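Local coordinates for molybdenum cofactor biosynthesis protein (Pyrococcus furiosus, PDB 1XI8) that probably acts as a molybdopterin molybdotransferase of the MoeA family, helping to insert molybdenum into molybdopterin during cofactor biosynthesis, at residues G238-P241 / L246-S249; V192-T197 / I221-L226. All blocks are in the same frame, centred on the assembly; numbering follows the deposited sequence.

Interaction 1. Residues G238-P241 / L246-S249; sequences GVVP and LIRS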
loop_
_atom_site.group_PDB
_atom_site.type_symbol
_atom_site.label_atom_id
_atom_site.label_comp_id
_atom_site.label_asym_id
_atom_site.label_seq_id
_atom_site.Cartn_x
_atom_site.Cartn_y
_atom_site.Cartn_z
ATOM N N GLY A 238 18.750 4.397 -19.085
ATOM C CA GLY A 238 18.705 5.758 -19.592
ATOM C C GLY A 238 17.961 5.900 -20.903
ATOM O O GLY A 238 17.173 5.031 -21.285
ATOM N N VAL A 239 18.206 7.012 -21.591
ATOM C CA VAL A 239 17.595 7.233 -22.887
ATOM C C VAL A 239 18.566 6.763 -23.960
ATOM O O VAL A 239 19.779 6.881 -23.806
ATOM C CB VAL A 239 17.175 8.724 -23.135
ATOM C CG1 VAL A 239 16.530 9.317 -21.888
ATOM C CG2 VAL A 239 18.369 9.555 -23.504
ATOM N N VAL A 240 18.027 6.199 -25.031
ATOM C CA VAL A 240 18.850 5.805 -26.150
ATOM C C VAL A 240 18.250 6.446 -27.382
ATOM O O VAL A 240 17.030 6.503 -27.514
ATOM C CB VAL A 240 18.975 4.250 -26.313
ATOM C CG1 VAL A 240 19.319 3.598 -24.983
ATOM C CG2 VAL A 240 17.710 3.650 -26.886
ATOM N N PRO A 241 19.111 6.964 -28.273
ATOM C CA PRO A 241 18.680 7.576 -29.523
ATOM C C PRO A 241 17.786 6.609 -30.261
ATOM O O PRO A 241 17.956 5.391 -30.106
ATOM C CB PRO A 241 19.989 7.760 -30.301
ATOM C CG PRO A 241 21.048 7.054 -29.508
ATOM C CD PRO A 241 20.572 6.996 -28.110
ATOM N N LEU A 246 21.554 1.226 -31.817
ATOM C CA LEU A 246 21.705 1.564 -30.410
ATOM C C LEU A 246 20.596 0.941 -29.570
ATOM O O LEU A 246 20.820 0.562 -28.430
ATOM C CB LEU A 246 21.776 3.078 -30.214
ATOM C CG LEU A 246 23.014 3.715 -30.857
ATOM C CD1 LEU A 246 22.991 5.220 -30.724
ATOM C CD2 LEU A 246 24.299 3.175 -30.287
ATOM N N ILE A 247 19.406 0.828 -30.146
ATOM C CA ILE A 247 18.309 0.156 -29.471
ATOM C C ILE A 247 18.587 -1.357 -29.329
ATOM O O ILE A 247 18.421 -1.921 -28.242
ATOM C CB ILE A 247 16.967 0.434 -30.171
ATOM C CG1 ILE A 247 16.597 1.904 -29.988
ATOM C CG2 ILE A 247 15.866 -0.406 -29.565
ATOM C CD1 ILE A 247 15.378 2.344 -30.784
ATOM N N ARG A 248 19.031 -1.993 -30.411
ATOM C CA ARG A 248 19.336 -3.422 -30.388
ATOM C C ARG A 248 20.331 -3.772 -29.296
ATOM O O ARG A 248 20.091 -4.696 -28.517
ATOM C CB ARG A 248 19.861 -3.918 -31.739
ATOM N N SER A 249 21.446 -3.051 -29.223
ATOM C CA SER A 249 22.444 -3.376 -28.195
ATOM C C SER A 249 21.944 -3.022 -26.799
ATOM O O SER A 249 22.157 -3.792 -25.857
ATOM C CB SER A 249 23.818 -2.768 -28.488
ATOM O OG SER A 249 23.718 -1.417 -28.862
#

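Interaction 2. Residues V192-T197 / I221-L226; sequences VGIIIT and IMLSAL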
loop_
_atom_site.group_PDB
_atom_site.type_symbol
_atom_site.label_atom_id
_atom_site.label_comp_id
_atom_site.label_asym_id
_atom_site.label_seq_id
_atom_site.Cartn_x
_atom_site.Cartn_y
_atom_site.Cartn_z
ATOM N N VAL A 192 14.139 -5.442 -13.442
ATOM C CA VAL A 192 13.371 -4.910 -14.557
ATOM C C VAL A 192 14.104 -3.781 -15.259
ATOM O O VAL A 192 14.199 -2.669 -14.740
ATOM C CB VAL A 192 11.975 -4.409 -14.104
ATOM C CG1 VAL A 192 11.184 -3.845 -15.299
ATOM C CG2 VAL A 192 11.200 -5.526 -13.411
ATOM N N GLY A 193 14.616 -4.062 -16.447
ATOM C CA GLY A 193 15.325 -3.043 -17.207
ATOM C C GLY A 193 14.382 -1.999 -17.760
ATOM O O GLY A 193 13.317 -2.325 -18.277
ATOM N N ILE A 194 14.773 -0.738 -17.649
ATOM C CA ILE A 194 13.968 0.351 -18.190
ATOM C C ILE A 194 14.768 1.142 -19.212
ATOM O O ILE A 194 15.736 1.805 -18.873
ATOM C CB ILE A 194 13.445 1.292 -17.086
ATOM C CG1 ILE A 194 12.632 0.501 -16.054
ATOM C CG2 ILE A 194 12.590 2.378 -17.698
ATOM C CD1 ILE A 194 12.400 1.219 -14.762
ATOM N N ILE A 195 14.353 1.050 -20.471
ATOM C CA ILE A 195 14.995 1.772 -21.552
ATOM C C ILE A 195 14.025 2.805 -22.086
ATOM O O ILE A 195 12.855 2.493 -22.308
ATOM C CB ILE A 195 15.371 0.836 -22.712
ATOM C CG1 ILE A 195 16.374 -0.228 -22.259
ATOM C CG2 ILE A 195 15.913 1.634 -23.902
ATOM C CD1 ILE A 195 16.551 -1.345 -23.264
ATOM N N ILE A 196 14.506 4.028 -22.293
ATOM C CA ILE A 196 13.676 5.096 -22.846
ATOM C C ILE A 196 14.197 5.608 -24.177
ATOM O O ILE A 196 15.358 5.953 -24.305
ATOM C CB ILE A 196 13.586 6.261 -21.883
ATOM C CG1 ILE A 196 12.756 5.841 -20.673
ATOM C CG2 ILE A 196 12.981 7.474 -22.589
ATOM C CD1 ILE A 196 13.126 6.572 -19.447
ATOM N N THR A 197 13.310 5.671 -25.158
ATOM C CA THR A 197 13.677 5.964 -26.533
ATOM C C THR A 197 13.521 7.445 -26.890
ATOM O O THR A 197 12.483 8.057 -26.630
ATOM C CB THR A 197 12.826 5.099 -27.483
ATOM O OG1 THR A 197 13.106 3.711 -27.233
ATOM C CG2 THR A 197 13.126 5.425 -28.946
ATOM N N ILE A 221 11.153 7.628 -14.181
ATOM C CA ILE A 221 10.898 7.641 -12.749
ATOM C C ILE A 221 9.527 7.082 -12.397
ATOM O O ILE A 221 9.347 6.511 -11.329
ATOM C CB ILE A 221 11.016 9.057 -12.164
ATOM C CG1 ILE A 221 10.018 9.976 -12.850
ATOM C CG2 ILE A 221 12.444 9.602 -12.341
ATOM C CD1 ILE A 221 9.940 11.307 -12.221
ATOM N N MET A 222 8.560 7.240 -13.289
ATOM C CA MET A 222 7.241 6.689 -13.016
ATOM C C MET A 222 7.289 5.158 -13.007
ATOM O O MET A 222 6.748 4.527 -12.106
ATOM C CB MET A 222 6.192 7.206 -14.003
ATOM C CG MET A 222 4.781 6.914 -13.553
ATOM S SD MET A 222 3.530 7.356 -14.757
ATOM C CE MET A 222 4.038 6.402 -16.171
ATOM N N LEU A 223 7.954 4.578 -14.001
ATOM C CA LEU A 223 8.052 3.126 -14.121
ATOM C C LEU A 223 8.880 2.528 -13.004
ATOM O O LEU A 223 8.537 1.479 -12.453
ATOM C CB LEU A 223 8.635 2.728 -15.477
ATOM C CG LEU A 223 7.628 2.791 -16.624
ATOM C CD1 LEU A 223 8.310 2.631 -17.978
ATOM C CD2 LEU A 223 6.540 1.737 -16.417
ATOM N N SER A 224 9.969 3.217 -12.675
ATOM C CA SER A 224 10.874 2.795 -11.623
ATOM C C SER A 224 10.133 2.654 -10.303
ATOM O O SER A 224 10.317 1.672 -9.590
ATOM C CB SER A 224 12.024 3.789 -11.489
ATOM O OG SER A 224 12.946 3.383 -10.496
ATOM N N ALA A 225 9.295 3.626 -9.971
ATOM C CA ALA A 225 8.516 3.512 -8.753
ATOM C C ALA A 225 7.443 2.429 -8.882
ATOM O O ALA A 225 7.213 1.662 -7.941
ATOM C CB ALA A 225 7.905 4.835 -8.376
ATOM N N LEU A 226 6.795 2.358 -10.043
ATOM C CA LEU A 226 5.788 1.334 -10.267
ATOM C C LEU A 226 6.354 -0.072 -10.064
ATOM O O LEU A 226 5.707 -0.894 -9.429
ATOM C CB LEU A 226 5.168 1.452 -11.662
ATOM C CG LEU A 226 4.227 2.629 -11.892
ATOM C CD1 LEU A 226 4.034 2.879 -13.376
ATOM C CD2 LEU A 226 2.904 2.418 -11.170
#

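Interaction 1. Residues G238-P241 / L246-S249
The carbonyl oxygen of P241 rests against the flank of I247: P241 O is 3.7 Å from I247 CG1 and 4.0 Å from I247 CD1. These are van der Waals contacts, and no hydrogen bond links the two segments. The place is a beta-to-alpha connection in the three-layer alpha/beta domain that probably binds molybdopterin. Strand 233-239 ends, V240 and P241 lead into a short turn, and helix 244-257 turns back beside the strand end. I247 also meets the residue before the proline, with V240 CG2 3.7 Å from I247 CG1. The two side chains cross at about a right angle, and one methyl of the valine butts against the ethyl branch of the isoleucine. V240 has its CG1 opposite the carbonyl carbon (chi1 -48°), which puts CG2 between the backbone N and C and aims that methyl at the helix. I247 is thus touched by a methyl and a carbonyl oxygen from consecutive residues, and F278 packs on it from a neighbouring loop. The same methyl of V240 also packs on I195 of the adjacent strand 191-196. Nearer the solvent, L246 reaches toward the ring of P241, but the modelled approach there is too short for two carbons, so its fine detail is doubtful. The start of the helix has polar links of its own: the backbone N of L246 makes a weak hydrogen bond to N243 OD1, and S249 OG is hydrogen-bonded to the carbonyl oxygen of D245.

Interaction 2. Residues V192-T197 / I221-L226
I194 turns its CG1 away from its own carbonyl carbon (chi1 -57°) and then runs on fully extended (chi2 164°), and this carries CD1 out of the strand and onto the backbone of the helix at L223 and S224. The setting is a beta-alpha-beta crossover: strand 191-196 leads through a long connection to helix 219-229, which packs on one face of the sheet before the chain returns as strand 233-239, parallel to the first and next to it. It belongs to the probable molybdopterin-binding domain, whose central sheet is flanked by helices. The methyl arrives end-on at the helix wall, and I194 CD1 is 3.8 Å from both N and CA of S224. It also lies 4.1 Å from L223 CB, so it sits where two consecutive residues join instead of against one side-chain tip. The leucine adds a second point of touch by leaning back toward the strand: its CD1 comes to 4.3 Å from CG2, the other branch of I194. S224 offers its CB, while its hydroxyl, opposite the backbone N, points away from I194 CD1. All of this is van der Waals contact; no hydrogen bond crosses from strand to helix. P234 and L236 of strand 233-239 pack on I194, and V310 of helix 307-326 covers L223. The far side of helix 219-229 meets the second subunit, where M222 packs on A174 and A225 on P170 of that other chain. Within the helix, the turn carrying S224 is held by backbone bonds, A225 N to I221 O at 3.2 Å and L226 N to M222 O at 3.0 Å.

Both contacts belong to one three-layer alpha/beta domain and seat helices on opposite faces of its sheet. Interaction 2 is buried, with a helix held between the sheet and the second subunit; interaction 1 is partly exposed, at the end of strand 233-239, the outermost strand on that side within the chain. The chemistry follows: an isoleucine laid against a helix backbone and a leucine inside, a valine and a proline carbonyl against an isoleucine near the surface. The two are joined directly along strand 191-196 and the end of strand 233-239, by probable hydrogen bonds from V240 N to I196 O (2.8 Å) and from I196 N to G238 O (3.0 Å).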